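PDB 3KL7: putative metal-dependent hydrolase from Parabacteroides distasonis ATCC 8503, which is a putative zinc-dependent hydrolase of the metallo-beta-lactamase superfamily, holding a pair of zinc ions and probably cleaving an as yet unidentified substrate. Local coordinates for residues A[147-152]-A[156-161]; A[47-52]-A[120-125]; A[192-197]-A[219-224]; A[161-166]-A[179-184]; A[70-73]-A[77-80]. One frame throughout, in Å; residues are numbered along the deposited sequence.

Contact 1 (A[147-152]-A[156-161]); sequences GYILTF and RVYIAG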
# COMPACT_ATOMS: atom_id res chain seq x y z
N GLY A 147 1.83 -7.44 -1.36
CA GLY A 147 1.17 -6.21 -1.79
C GLY A 147 -0.33 -6.54 -1.75
O GLY A 147 -0.69 -7.71 -1.63
N TYR A 148 -1.20 -5.51 -1.85
CA TYR A 148 -2.68 -5.70 -1.86
C TYR A 148 -3.35 -4.90 -2.95
O TYR A 148 -2.96 -3.80 -3.23
CB TYR A 148 -3.29 -5.26 -0.51
CG TYR A 148 -2.77 -6.03 0.63
CD1 TYR A 148 -3.07 -7.37 0.78
CD2 TYR A 148 -1.93 -5.43 1.56
CE1 TYR A 148 -2.57 -8.10 1.83
CE2 TYR A 148 -1.43 -6.14 2.61
CZ TYR A 148 -1.75 -7.49 2.74
OH TYR A 148 -1.23 -8.21 3.80
N ILE A 149 -4.37 -5.50 -3.57
CA ILE A 149 -5.25 -4.77 -4.46
C ILE A 149 -6.58 -4.69 -3.72
O ILE A 149 -7.16 -5.72 -3.36
CB ILE A 149 -5.48 -5.49 -5.83
CG1 ILE A 149 -4.16 -5.89 -6.48
CG2 ILE A 149 -6.28 -4.61 -6.78
CD1 ILE A 149 -4.35 -6.71 -7.76
N LEU A 150 -7.04 -3.47 -3.50
CA LEU A 150 -8.26 -3.20 -2.78
C LEU A 150 -9.25 -2.68 -3.75
O LEU A 150 -8.97 -1.71 -4.46
CB LEU A 150 -8.00 -2.15 -1.71
CG LEU A 150 -6.86 -2.51 -0.78
CD1 LEU A 150 -6.60 -1.38 0.20
CD2 LEU A 150 -7.19 -3.81 -0.07
N THR A 151 -10.40 -3.32 -3.82
CA THR A 151 -11.43 -2.92 -4.77
C THR A 151 -12.65 -2.36 -4.02
O THR A 151 -13.22 -3.04 -3.19
CB THR A 151 -11.84 -4.10 -5.68
OG1 THR A 151 -10.67 -4.66 -6.32
CG2 THR A 151 -12.85 -3.63 -6.75
N PHE A 152 -13.00 -1.11 -4.32
CA PHE A 152 -14.19 -0.47 -3.78
C PHE A 152 -15.13 -0.14 -4.96
O PHE A 152 -14.82 0.72 -5.77
CB PHE A 152 -13.83 0.85 -3.08
CG PHE A 152 -12.68 0.75 -2.11
CD1 PHE A 152 -11.37 0.89 -2.55
CD2 PHE A 152 -12.91 0.55 -0.76
CE1 PHE A 152 -10.30 0.83 -1.64
CE2 PHE A 152 -11.85 0.46 0.15
CZ PHE A 152 -10.55 0.61 -0.29
N ARG A 156 -10.09 0.19 -8.24
CA ARG A 156 -9.00 -0.71 -7.80
C ARG A 156 -7.75 0.05 -7.39
O ARG A 156 -7.18 0.78 -8.16
CB ARG A 156 -8.67 -1.75 -8.90
CG ARG A 156 -9.82 -2.76 -9.12
CD ARG A 156 -9.75 -3.54 -10.44
NE ARG A 156 -8.51 -4.31 -10.65
CZ ARG A 156 -8.16 -5.40 -9.95
NH1 ARG A 156 -8.90 -5.85 -8.97
NH2 ARG A 156 -7.03 -6.02 -10.24
N VAL A 157 -7.35 -0.14 -6.15
CA VAL A 157 -6.20 0.57 -5.57
C VAL A 157 -5.15 -0.47 -5.25
O VAL A 157 -5.40 -1.37 -4.46
CB VAL A 157 -6.59 1.31 -4.27
CG1 VAL A 157 -5.39 2.06 -3.67
CG2 VAL A 157 -7.76 2.25 -4.52
N TYR A 158 -3.99 -0.35 -5.89
CA TYR A 158 -2.87 -1.29 -5.67
C TYR A 158 -1.88 -0.67 -4.71
O TYR A 158 -1.30 0.37 -5.00
CB TYR A 158 -2.20 -1.62 -7.00
CG TYR A 158 -0.89 -2.38 -6.90
CD1 TYR A 158 -0.73 -3.42 -6.01
CD2 TYR A 158 0.18 -2.07 -7.73
CE1 TYR A 158 0.48 -4.13 -5.93
CE2 TYR A 158 1.40 -2.77 -7.65
CZ TYR A 158 1.53 -3.80 -6.74
OH TYR A 158 2.73 -4.49 -6.66
N ILE A 159 -1.72 -1.28 -3.54
CA ILE A 159 -0.69 -0.87 -2.59
C ILE A 159 0.44 -1.94 -2.63
O ILE A 159 0.27 -3.05 -2.15
CB ILE A 159 -1.27 -0.73 -1.16
CG1 ILE A 159 -2.39 0.37 -1.16
CG2 ILE A 159 -0.13 -0.39 -0.14
CD1 ILE A 159 -3.30 0.31 -0.01
N ALA A 160 1.59 -1.58 -3.22
CA ALA A 160 2.62 -2.57 -3.51
C ALA A 160 3.34 -3.08 -2.26
O ALA A 160 3.84 -4.17 -2.25
CB ALA A 160 3.63 -2.03 -4.52
N GLY A 161 3.37 -2.29 -1.21
CA GLY A 161 4.24 -2.62 -0.07
C GLY A 161 5.71 -2.43 -0.49
O GLY A 161 6.01 -1.53 -1.28
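Tyr-148 faces Ile-159, and Leu-150 faces Val-157, as the two hydrogen-bonded pairs of an antiparallel hairpin; Ile-149 with Tyr-158 is the non-hydrogen-bonded pair between them, and Thr-151 with Arg-156 another, nearer the turn. Each hydrogen-bonded pair uses both of its amides. Tyr-148 N reaches Ile-159 O at 2.9 Å, and the bond of Leu-150 N to Val-157 O (2.8 Å) is nearly straight, with 174° at the hydrogen. Weaker CA-H...O contacts, such as Ile-149 CA to Val-157 O at 3.4 Å, fill the intervals.

Apolar contacts lie mainly on the face carrying Tyr-148, Leu-150, Val-157 and Ile-159. There Leu-150 CD1 meets Ile-159 CD1 at 3.7 Å, and Val-157 CG2 approaches the rim of the Phe-152 ring near its plane.

The polar contact is on the other face. The Arg-156 chain bends at chi3 (58°) and lays one face of its guanidinium over Ile-149 CG2, which is 3.6 Å from NH1. The same NH1 makes a weak bond to Thr-151 OG1 (3.4 Å), whereas its strong partner is Glu-125 in a salt bridge.

The hairpin occupies the middle of its sheet, between strands 123-128 and 177-181. Leu-150 and Phe-152 pack on Leu-42 of the opposing sheet, and the Tyr-148 hydroxyl bonds to Ile-71 O; Ile-149 and Tyr-158 are covered by Leu-172 of a loop.

Contact 2 (A[47-52]-A[120-125]); sequences HSIQVD and SYMKIE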
# COMPACT_ATOMS: atom_id res chain seq x y z
N HIS A 47 -16.36 3.83 6.44
CA HIS A 47 -15.46 2.84 7.00
C HIS A 47 -14.06 3.40 6.94
O HIS A 47 -13.70 4.08 5.97
CB HIS A 47 -15.52 1.53 6.19
CG HIS A 47 -16.88 0.91 6.14
ND1 HIS A 47 -17.46 0.31 7.24
CD2 HIS A 47 -17.78 0.80 5.14
CE1 HIS A 47 -18.65 -0.14 6.92
NE2 HIS A 47 -18.87 0.16 5.65
N SER A 48 -13.26 3.10 7.97
CA SER A 48 -11.90 3.60 8.05
C SER A 48 -10.90 2.44 7.98
O SER A 48 -11.00 1.47 8.72
CB SER A 48 -11.70 4.38 9.33
OG SER A 48 -10.38 4.88 9.41
N ILE A 49 -9.94 2.55 7.05
CA ILE A 49 -8.96 1.49 6.80
C ILE A 49 -7.56 2.04 6.98
O ILE A 49 -7.18 2.99 6.31
CB ILE A 49 -9.07 0.98 5.37
CG1 ILE A 49 -10.46 0.33 5.14
CG2 ILE A 49 -7.93 -0.03 5.08
CD1 ILE A 49 -11.18 0.84 3.87
N GLN A 50 -6.80 1.43 7.87
CA GLN A 50 -5.42 1.83 8.06
C GLN A 50 -4.52 0.81 7.41
O GLN A 50 -4.71 -0.40 7.57
CB GLN A 50 -5.08 1.94 9.54
CG GLN A 50 -5.87 3.00 10.29
CD GLN A 50 -5.37 4.41 10.03
OE1 GLN A 50 -4.39 4.62 9.31
NE2 GLN A 50 -6.04 5.40 10.64
N VAL A 51 -3.54 1.32 6.66
CA VAL A 51 -2.51 0.50 6.04
C VAL A 51 -1.15 0.76 6.70
O VAL A 51 -0.70 1.91 6.78
CB VAL A 51 -2.39 0.84 4.55
CG1 VAL A 51 -1.35 -0.08 3.85
CG2 VAL A 51 -3.74 0.75 3.88
N ASP A 52 -0.50 -0.31 7.14
CA ASP A 52 0.85 -0.23 7.75
C ASP A 52 0.98 0.97 8.70
O ASP A 52 1.90 1.79 8.56
CB ASP A 52 1.93 -0.15 6.66
CG ASP A 52 2.00 -1.44 5.76
OD1 ASP A 52 1.42 -2.49 6.14
OD2 ASP A 52 2.66 -1.38 4.67
N SER A 120 -17.76 -6.87 2.70
CA SER A 120 -18.72 -6.64 1.62
C SER A 120 -18.44 -5.38 0.82
O SER A 120 -18.89 -5.26 -0.30
CB SER A 120 -20.13 -6.59 2.18
OG SER A 120 -20.31 -5.44 2.98
N TYR A 121 -17.69 -4.44 1.41
CA TYR A 121 -17.43 -3.14 0.77
C TYR A 121 -16.01 -3.01 0.22
O TYR A 121 -15.65 -1.97 -0.33
CB TYR A 121 -17.72 -1.98 1.75
CG TYR A 121 -16.91 -2.02 3.03
CD1 TYR A 121 -15.61 -1.52 3.07
CD2 TYR A 121 -17.46 -2.54 4.21
CE1 TYR A 121 -14.85 -1.55 4.27
CE2 TYR A 121 -16.71 -2.58 5.42
CZ TYR A 121 -15.40 -2.08 5.43
OH TYR A 121 -14.65 -2.11 6.60
N MSE A 122 -15.20 -4.06 0.37
CA MSE A 122 -13.81 -3.99 -0.06
C MSE A 122 -13.22 -5.35 -0.30
O MSE A 122 -12.94 -6.10 0.65
CB MSE A 122 -12.95 -3.26 0.98
CG MSE A 122 -11.49 -3.13 0.56
SE MSE A 122 -10.40 -2.31 1.85
CE MSE A 122 -10.29 -3.77 3.08
N LYS A 123 -13.01 -5.69 -1.59
CA LYS A 123 -12.39 -6.94 -1.96
C LYS A 123 -10.91 -6.76 -1.82
O LYS A 123 -10.38 -5.71 -2.15
CB LYS A 123 -12.75 -7.32 -3.41
CG LYS A 123 -12.02 -8.56 -3.94
CD LYS A 123 -12.55 -9.01 -5.30
CE LYS A 123 -12.07 -8.08 -6.42
NZ LYS A 123 -12.36 -8.63 -7.77
N ILE A 124 -10.23 -7.79 -1.30
CA ILE A 124 -8.77 -7.75 -1.16
C ILE A 124 -8.15 -8.87 -1.95
O ILE A 124 -8.59 -10.01 -1.89
CB ILE A 124 -8.31 -7.94 0.33
CG1 ILE A 124 -9.09 -7.05 1.28
CG2 ILE A 124 -6.85 -7.65 0.46
CD1 ILE A 124 -8.76 -7.32 2.78
N GLU A 125 -7.10 -8.55 -2.70
CA GLU A 125 -6.27 -9.56 -3.31
C GLU A 125 -4.84 -9.34 -2.85
O GLU A 125 -4.34 -8.23 -2.88
CB GLU A 125 -6.38 -9.48 -4.86
CG GLU A 125 -7.83 -9.55 -5.35
CD GLU A 125 -7.99 -9.12 -6.79
OE1 GLU A 125 -7.72 -9.96 -7.69
OE2 GLU A 125 -8.42 -7.96 -7.02
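His-47, the first residue of strand 47-51, lays its imidazole flat on the phenol ring of Tyr-121. The planes are only 4° from parallel and the centroids 3.6 Å apart, a face-to-face stack with so little offset that Tyr-121 CE2 lies above the centre of the imidazole. His-47 NE2 is 3.4 Å from Tyr-121 CD2, while CG of the same histidine lies 3.4 Å from Tyr-121 CZ, so the overlap runs across most of both rings. Tyr-121 gets there by an uncommon first torsion (chi1 59°), which sets its CG between the backbone N and the carbonyl carbon.

Strands 47-51 and 123-128, the second starting soon after Tyr-121, belong to different sheets of the metallo-beta-lactamase sandwich, and the stack joins them near one end, at a partly exposed spot.

Two residues on, Ile-49 also points toward segment 120-125 and is buried. Its CD1 touches the selenium atom SE of selenomethionine Met-122 at 3.8 Å, the Met-122 chain being extended until it turns at chi3 (74°). The same methyl comes to the edge of the phenol ring, near its plane, 4.4 Å from Tyr-121 CE1. Ile-68 of strand 68-71 and Phe-152 of strand 146-152 pack against both Ile-49 and Met-122.

Contact 3 (A[192-197]-A[219-224]); sequences QAAKAA and KDALKD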
# COMPACT_ATOMS: atom_id res chain seq x y z
N GLN A 192 13.45 2.09 -11.98
CA GLN A 192 12.74 0.84 -11.70
C GLN A 192 11.28 1.07 -11.53
O GLN A 192 10.48 0.33 -12.06
CB GLN A 192 13.27 0.20 -10.43
CG GLN A 192 14.39 -0.73 -10.63
CD GLN A 192 14.87 -1.27 -9.31
OE1 GLN A 192 14.86 -0.58 -8.33
NE2 GLN A 192 15.30 -2.53 -9.29
N ALA A 193 10.93 2.10 -10.75
CA ALA A 193 9.54 2.49 -10.54
C ALA A 193 8.85 2.82 -11.87
O ALA A 193 7.71 2.42 -12.10
CB ALA A 193 9.48 3.69 -9.62
N ALA A 194 9.54 3.56 -12.74
CA ALA A 194 8.99 3.90 -14.06
C ALA A 194 8.73 2.63 -14.89
O ALA A 194 7.68 2.48 -15.49
CB ALA A 194 9.94 4.86 -14.81
N LYS A 195 9.71 1.73 -14.89
CA LYS A 195 9.58 0.44 -15.55
C LYS A 195 8.40 -0.36 -14.94
O LYS A 195 7.58 -0.90 -15.66
CB LYS A 195 10.91 -0.32 -15.45
CG LYS A 195 10.87 -1.73 -15.99
CD LYS A 195 12.31 -2.30 -16.24
CE LYS A 195 12.26 -3.85 -16.54
NZ LYS A 195 11.59 -4.66 -15.41
N ALA A 196 8.32 -0.38 -13.62
CA ALA A 196 7.20 -1.03 -12.92
C ALA A 196 5.85 -0.43 -13.36
O ALA A 196 4.94 -1.14 -13.76
CB ALA A 196 7.37 -0.92 -11.39
N ALA A 197 5.74 0.90 -13.27
CA ALA A 197 4.53 1.59 -13.68
C ALA A 197 4.11 1.22 -15.13
O ALA A 197 2.89 0.98 -15.40
CB ALA A 197 4.73 3.08 -13.57
N LYS A 219 8.10 11.92 -12.41
CA LYS A 219 7.19 12.61 -13.36
C LYS A 219 7.85 12.73 -14.69
O LYS A 219 7.24 12.49 -15.70
CB LYS A 219 6.78 14.01 -12.86
CG LYS A 219 6.09 14.02 -11.55
CD LYS A 219 5.58 15.40 -11.17
CE LYS A 219 4.14 15.60 -11.56
NZ LYS A 219 3.51 16.67 -10.74
N ASP A 220 9.13 13.13 -14.69
CA ASP A 220 9.89 13.27 -15.93
C ASP A 220 10.05 11.91 -16.57
O ASP A 220 9.81 11.76 -17.76
CB ASP A 220 11.28 13.88 -15.67
CG ASP A 220 11.22 15.35 -15.16
OD1 ASP A 220 10.16 16.01 -15.34
OD2 ASP A 220 12.24 15.83 -14.59
N ALA A 221 10.44 10.92 -15.78
CA ALA A 221 10.70 9.58 -16.28
C ALA A 221 9.45 8.96 -16.94
O ALA A 221 9.58 8.15 -17.84
CB ALA A 221 11.21 8.68 -15.16
N LEU A 222 8.25 9.36 -16.48
CA LEU A 222 6.99 8.82 -17.02
C LEU A 222 6.24 9.86 -17.89
O LEU A 222 5.06 9.70 -18.18
CB LEU A 222 6.08 8.33 -15.88
CG LEU A 222 6.55 7.03 -15.20
CD1 LEU A 222 5.74 6.73 -13.94
CD2 LEU A 222 6.50 5.83 -16.19
N LYS A 223 6.96 10.90 -18.30
CA LYS A 223 6.45 11.88 -19.26
C LYS A 223 5.89 11.13 -20.45
O LYS A 223 6.54 10.21 -20.96
CB LYS A 223 7.60 12.83 -19.72
CG LYS A 223 7.22 13.82 -20.84
N ASP A 224 4.69 11.51 -20.87
CA ASP A 224 4.04 10.90 -22.06
C ASP A 224 3.53 9.47 -21.84
O ASP A 224 2.99 8.87 -22.76
CB ASP A 224 4.99 10.94 -23.28
CG ASP A 224 5.32 12.39 -23.74
OD1 ASP A 224 4.76 13.37 -23.15
OD2 ASP A 224 6.11 12.55 -24.69
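The forked end of Leu-222 fits over Ala-194 and Ala-197, one turn apart on helix 190-200: CD1 rests on Ala-197 CB at 3.8 Å, while CD2 lies against Ala-194, 3.8 Å from CB and 3.6 Å from the backbone O. Both receiving residues carry no more than a methyl group, which makes a shallow hollow and lets CD2 reach the backbone of Ala-194. The Leu-222 side chain has its CG opposite the carbonyl carbon (chi1 -72°) and is extended at chi2 (170°), a shape that carries the fork out toward the helix.

A second, smaller touch lies beside it. Ala-221 CB meets Ala-194 CB at 4.0 Å, so the Ala-194 methyl sits in the corner formed by the Ala-221 methyl and the leucine fork. The backbones come close: the CA atoms of Ala-194 and Leu-222 are 6.1 Å apart. The side-chain contacts are all apolar, with the Ala-194 carbonyl oxygen as the one polar atom touched. Leu-222 is also where the chain leaves the helical conformation, so the fork hangs from the end of the short helix 217-221.

Far from the zinc site, the contact joins helix 190-200 to that short helix beside the sheet that holds strands 204-208 and 228-229. Leu-205 of the first strand packs against both Ala-197 and Leu-222, and Val-229 of the second adds a further wall beside Leu-222.

Contact 4 (A[161-166]-A[179-184]); sequences GDTEDI and FLPVNQ. With ZN (zinc ion), chain C; ZN (zinc ion), chain D.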
# COMPACT_ATOMS: atom_id res chain seq x y z
N GLY A 161 3.37 -2.29 -1.21
CA GLY A 161 4.24 -2.62 -0.07
C GLY A 161 5.71 -2.43 -0.49
O GLY A 161 6.01 -1.53 -1.28
N ASP A 162 6.61 -3.27 0.03
CA ASP A 162 8.05 -3.16 -0.31
C ASP A 162 8.47 -4.21 -1.35
O ASP A 162 8.44 -5.40 -1.09
CB ASP A 162 8.92 -3.27 0.96
CG ASP A 162 8.87 -1.99 1.81
OD1 ASP A 162 8.21 -0.99 1.38
OD2 ASP A 162 9.51 -1.97 2.89
N THR A 163 8.84 -3.73 -2.54
CA THR A 163 9.12 -4.60 -3.68
C THR A 163 10.03 -3.91 -4.69
O THR A 163 10.26 -2.72 -4.62
CB THR A 163 7.82 -5.00 -4.37
OG1 THR A 163 8.09 -5.90 -5.48
CG2 THR A 163 7.07 -3.75 -4.87
N GLU A 164 10.56 -4.66 -5.63
CA GLU A 164 11.22 -4.09 -6.78
C GLU A 164 10.32 -4.29 -7.99
O GLU A 164 9.15 -4.70 -7.84
CB GLU A 164 12.64 -4.72 -6.96
CG GLU A 164 13.73 -3.98 -6.12
CD GLU A 164 15.10 -4.61 -6.22
OE1 GLU A 164 15.31 -5.68 -5.60
OE2 GLU A 164 16.00 -4.00 -6.89
N ASP A 165 10.82 -3.99 -9.19
CA ASP A 165 10.01 -4.09 -10.41
C ASP A 165 9.87 -5.54 -10.83
O ASP A 165 10.44 -5.97 -11.84
CB ASP A 165 10.61 -3.25 -11.54
CG ASP A 165 12.09 -3.58 -11.81
OD1 ASP A 165 12.84 -3.77 -10.83
OD2 ASP A 165 12.49 -3.63 -12.99
N ILE A 166 9.09 -6.29 -10.07
CA ILE A 166 8.98 -7.73 -10.27
C ILE A 166 8.12 -8.05 -11.49
O ILE A 166 7.25 -7.24 -11.87
CB ILE A 166 8.41 -8.42 -9.01
CG1 ILE A 166 7.01 -7.86 -8.65
CG2 ILE A 166 9.36 -8.25 -7.86
CD1 ILE A 166 6.29 -8.68 -7.58
N PHE A 179 0.23 2.66 -5.57
CA PHE A 179 1.29 3.14 -4.75
C PHE A 179 2.49 2.24 -4.94
O PHE A 179 2.42 1.05 -4.63
CB PHE A 179 0.86 3.16 -3.26
CG PHE A 179 -0.28 4.12 -2.98
CD1 PHE A 179 -1.59 3.77 -3.26
CD2 PHE A 179 -0.03 5.37 -2.45
CE1 PHE A 179 -2.62 4.65 -3.02
CE2 PHE A 179 -1.06 6.25 -2.21
CZ PHE A 179 -2.35 5.89 -2.50
N LEU A 180 3.58 2.80 -5.46
CA LEU A 180 4.85 2.07 -5.62
C LEU A 180 5.94 2.68 -4.73
O LEU A 180 6.03 3.92 -4.61
CB LEU A 180 5.30 2.12 -7.08
CG LEU A 180 4.35 1.45 -8.05
CD1 LEU A 180 4.84 1.60 -9.52
CD2 LEU A 180 4.17 -0.03 -7.66
N PRO A 181 6.77 1.81 -4.11
CA PRO A 181 7.87 2.21 -3.21
C PRO A 181 9.15 2.56 -3.94
O PRO A 181 9.62 1.78 -4.77
CB PRO A 181 8.10 0.96 -2.37
CG PRO A 181 7.74 -0.14 -3.26
CD PRO A 181 6.54 0.36 -4.04
N VAL A 182 9.73 3.72 -3.61
CA VAL A 182 10.85 4.25 -4.35
C VAL A 182 11.94 4.77 -3.39
O VAL A 182 12.19 5.99 -3.31
CB VAL A 182 10.38 5.41 -5.30
CG1 VAL A 182 11.45 5.74 -6.31
CG2 VAL A 182 9.02 5.04 -6.03
N ASN A 183 12.59 3.85 -2.67
CA ASN A 183 13.76 4.21 -1.88
C ASN A 183 14.85 3.16 -2.01
O ASN A 183 14.60 2.05 -2.42
CB ASN A 183 13.40 4.49 -0.40
CG ASN A 183 13.02 3.24 0.37
OD1 ASN A 183 12.52 2.27 -0.20
ND2 ASN A 183 13.23 3.28 1.66
N GLN A 184 16.08 3.54 -1.65
CA GLN A 184 17.20 2.66 -1.79
C GLN A 184 17.92 2.45 -0.44
O GLN A 184 17.98 3.35 0.37
CB GLN A 184 18.17 3.21 -2.84
CG GLN A 184 17.66 2.98 -4.28
CD GLN A 184 17.74 1.51 -4.69
OE1 GLN A 184 18.83 0.99 -4.98
NE2 GLN A 184 16.57 0.82 -4.71
ZN ZN C . 10.47 -3.53 4.27
ZN ZN D . 9.74 -0.47 4.33
O HOH W 1 16.82 -1.24 -6.72
O HOH W 2 10.48 -1.95 5.57
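The loop that carries the bridging aspartate of the dinuclear zinc site runs over the end of strand 177-181, where Gly-161, Asp-162 and Thr-163 meet the ring of Pro-181. The proline ring carries the contact. Gly-161 O sits close to it, 3.0 Å from Pro-181 CG and 3.4 Å from both CB and CD of that residue, a tight approach of carbonyl oxygen to ring carbons. Thr-163, two residues on, reaches the same ring carbon, its N 3.8 Å and its methyl CG2 4.0 Å from Pro-181 CG. Gly-161 takes a positive phi (70°), turning the chain from the preceding strand into this loop.

Asp-162 touches the proline lightly, through OD1, and sends its other oxygen to the metals. Asp-162 OD2 binds the zinc of chain D at 2.1 Å. The same Asp-162 OD2 binds the zinc of chain C at 2.3 Å. Water 2 is a second bridge between the ions. His-73, His-75 and His-140 also bind the zinc of chain C, and Asp-77, His-78 and His-209 that of chain D.

Farther along, water 1 accepts from Gln-184 NE2 and lies within hydrogen-bonding distance of Glu-164 OE2, so it probably links the two segments outside the proline contact. Glu-164 is held as well by Thr-132, Thr-133 and Gln-192.

One carboxylate oxygen shared by two cations, together with a bridging water, keeps the zinc ions only 3.1 Å apart. Such a water is probably polarised by both metals, consistent with the hydrolytic chemistry of this superfamily, in which a metal-bound water or hydroxide commonly attacks the substrate.

Contact 5 (A[70-73]-A[77-80]); sequences LITH and DHLD. With ZN (zinc ion), chain D; ZN (zinc ion), chain C.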
# COMPACT_ATOMS: atom_id res chain seq x y z
N LEU A 70 -4.62 -3.19 7.54
CA LEU A 70 -3.88 -3.98 6.56
C LEU A 70 -2.38 -3.90 6.87
O LEU A 70 -1.83 -2.81 6.90
CB LEU A 70 -4.09 -3.40 5.17
CG LEU A 70 -4.99 -4.08 4.19
CD1 LEU A 70 -4.62 -5.57 4.05
CD2 LEU A 70 -6.42 -3.91 4.62
N ILE A 71 -1.73 -5.03 7.05
CA ILE A 71 -0.27 -5.05 7.15
C ILE A 71 0.36 -5.76 5.95
O ILE A 71 0.02 -6.91 5.65
CB ILE A 71 0.22 -5.76 8.42
CG1 ILE A 71 -0.48 -5.20 9.65
CG2 ILE A 71 1.75 -5.62 8.54
CD1 ILE A 71 -0.41 -3.68 9.75
N THR A 72 1.27 -5.06 5.25
CA THR A 72 1.98 -5.65 4.08
C THR A 72 3.10 -6.63 4.51
O THR A 72 3.25 -7.71 3.92
CB THR A 72 2.60 -4.57 3.21
OG1 THR A 72 3.49 -3.77 4.00
CG2 THR A 72 1.52 -3.67 2.58
N HIS A 73 3.90 -6.23 5.50
CA HIS A 73 4.97 -7.11 6.02
C HIS A 73 5.48 -6.63 7.35
O HIS A 73 5.06 -5.59 7.85
CB HIS A 73 6.12 -7.26 4.99
CG HIS A 73 6.88 -6.00 4.72
ND1 HIS A 73 6.30 -4.89 4.14
CD2 HIS A 73 8.18 -5.68 4.92
CE1 HIS A 73 7.21 -3.93 4.02
NE2 HIS A 73 8.36 -4.39 4.48
N ASP A 77 9.05 -0.28 10.15
CA ASP A 77 8.48 0.90 9.50
C ASP A 77 7.14 0.56 8.76
O ASP A 77 6.66 1.33 7.91
CB ASP A 77 9.50 1.54 8.53
CG ASP A 77 9.94 0.60 7.41
OD1 ASP A 77 10.27 -0.56 7.69
OD2 ASP A 77 9.96 1.03 6.26
N HIS A 78 6.56 -0.59 9.12
CA HIS A 78 5.26 -1.05 8.56
C HIS A 78 4.37 -1.72 9.63
O HIS A 78 3.15 -1.50 9.67
CB HIS A 78 5.51 -2.06 7.44
CG HIS A 78 6.16 -1.47 6.23
ND1 HIS A 78 5.44 -1.04 5.14
CD2 HIS A 78 7.46 -1.23 5.95
CE1 HIS A 78 6.28 -0.56 4.23
NE2 HIS A 78 7.51 -0.67 4.70
N LEU A 79 4.99 -2.57 10.47
CA LEU A 79 4.28 -3.29 11.53
C LEU A 79 4.64 -2.68 12.86
O LEU A 79 5.77 -2.78 13.31
CB LEU A 79 4.65 -4.80 11.51
CG LEU A 79 4.04 -5.69 12.62
CD1 LEU A 79 2.54 -5.64 12.60
CD2 LEU A 79 4.53 -7.14 12.50
N ASP A 80 3.65 -2.06 13.50
CA ASP A 80 3.85 -1.42 14.77
C ASP A 80 2.63 -1.66 15.67
O ASP A 80 1.57 -1.06 15.46
CB ASP A 80 4.07 0.08 14.56
CG ASP A 80 4.30 0.81 15.85
OD1 ASP A 80 4.34 0.15 16.92
OD2 ASP A 80 4.43 2.04 15.81
ZN ZN D . 9.74 -0.47 4.33
ZN ZN C . 10.47 -3.53 4.27
O HOH W 2 10.48 -1.95 5.57
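His-73 and His-78 meet through their imidazoles, which are inclined at 45° to each other. His-73 CE1 lies above the middle of the His-78 ring, 3.3 Å from CD2 of that ring, while His-78 CB lies over one face of the His-73 ring. Each ring is thus packed against its partner as it serves a different metal.

The metal bonds run from the outer nitrogens. His-73 NE2 binds the zinc of chain C at 2.3 Å; His-78 NE2 binds the zinc of chain D, also at 2.3 Å, and Asp-77 OD2 adds a longer bond of 2.5 Å to that second ion. With His-75 between them, these residues form the His-X-His-X-Asp-His signature of the metallo-beta-lactamase superfamily, in the loop that follows strand 68-71. The other oxygen of Asp-77, OD1, lies very close to water 2, at a separation short enough to leave the details of that hydrogen bond doubtful.

Second-shell hydrogen bonds steady the rings. His-73 ND1 donates to Thr-72 OG1 (3.0 Å, 148° at the hydrogen), helping to fix the rotation that turns NE2 to its zinc. Asp-52 accepts from His-78 ND1 and bonds Thr-72 OG1 too, so one buried carboxylate braces both histidines, one of them through the threonine.

The apolar contact is between Ile-71 and Leu-79: CG2 of the first touches CD1 of the second at 4.1 Å, the two side chains crossing at about a right angle, and Ser-100 of helix 98-104 packs on both.

In the fold
Along the chain, contact 5 is nested inside the loop closed by contact 2; contacts 1, 4 and 3 then follow in series. Contacts 2 and 5 draw on neighbouring strands of the first sheet, 47-51 and 68-71 respectively. The second sheet carries contacts 1 and 4, which share Gly-161, and also the strand 123-128 half of contact 2, so contact 2 spans the sandwich. Contacts 4 and 5, centred about 14 Å apart, converge on the same two zinc ions through the loops after strands 155-159 and 68-71, which give the bridging aspartate and the signature histidines. Contact 3 lies peripherally, about 26 Å from contact 5 between centres, yet a Lys-195 to Asp-165 salt bridge joins it to contact 4.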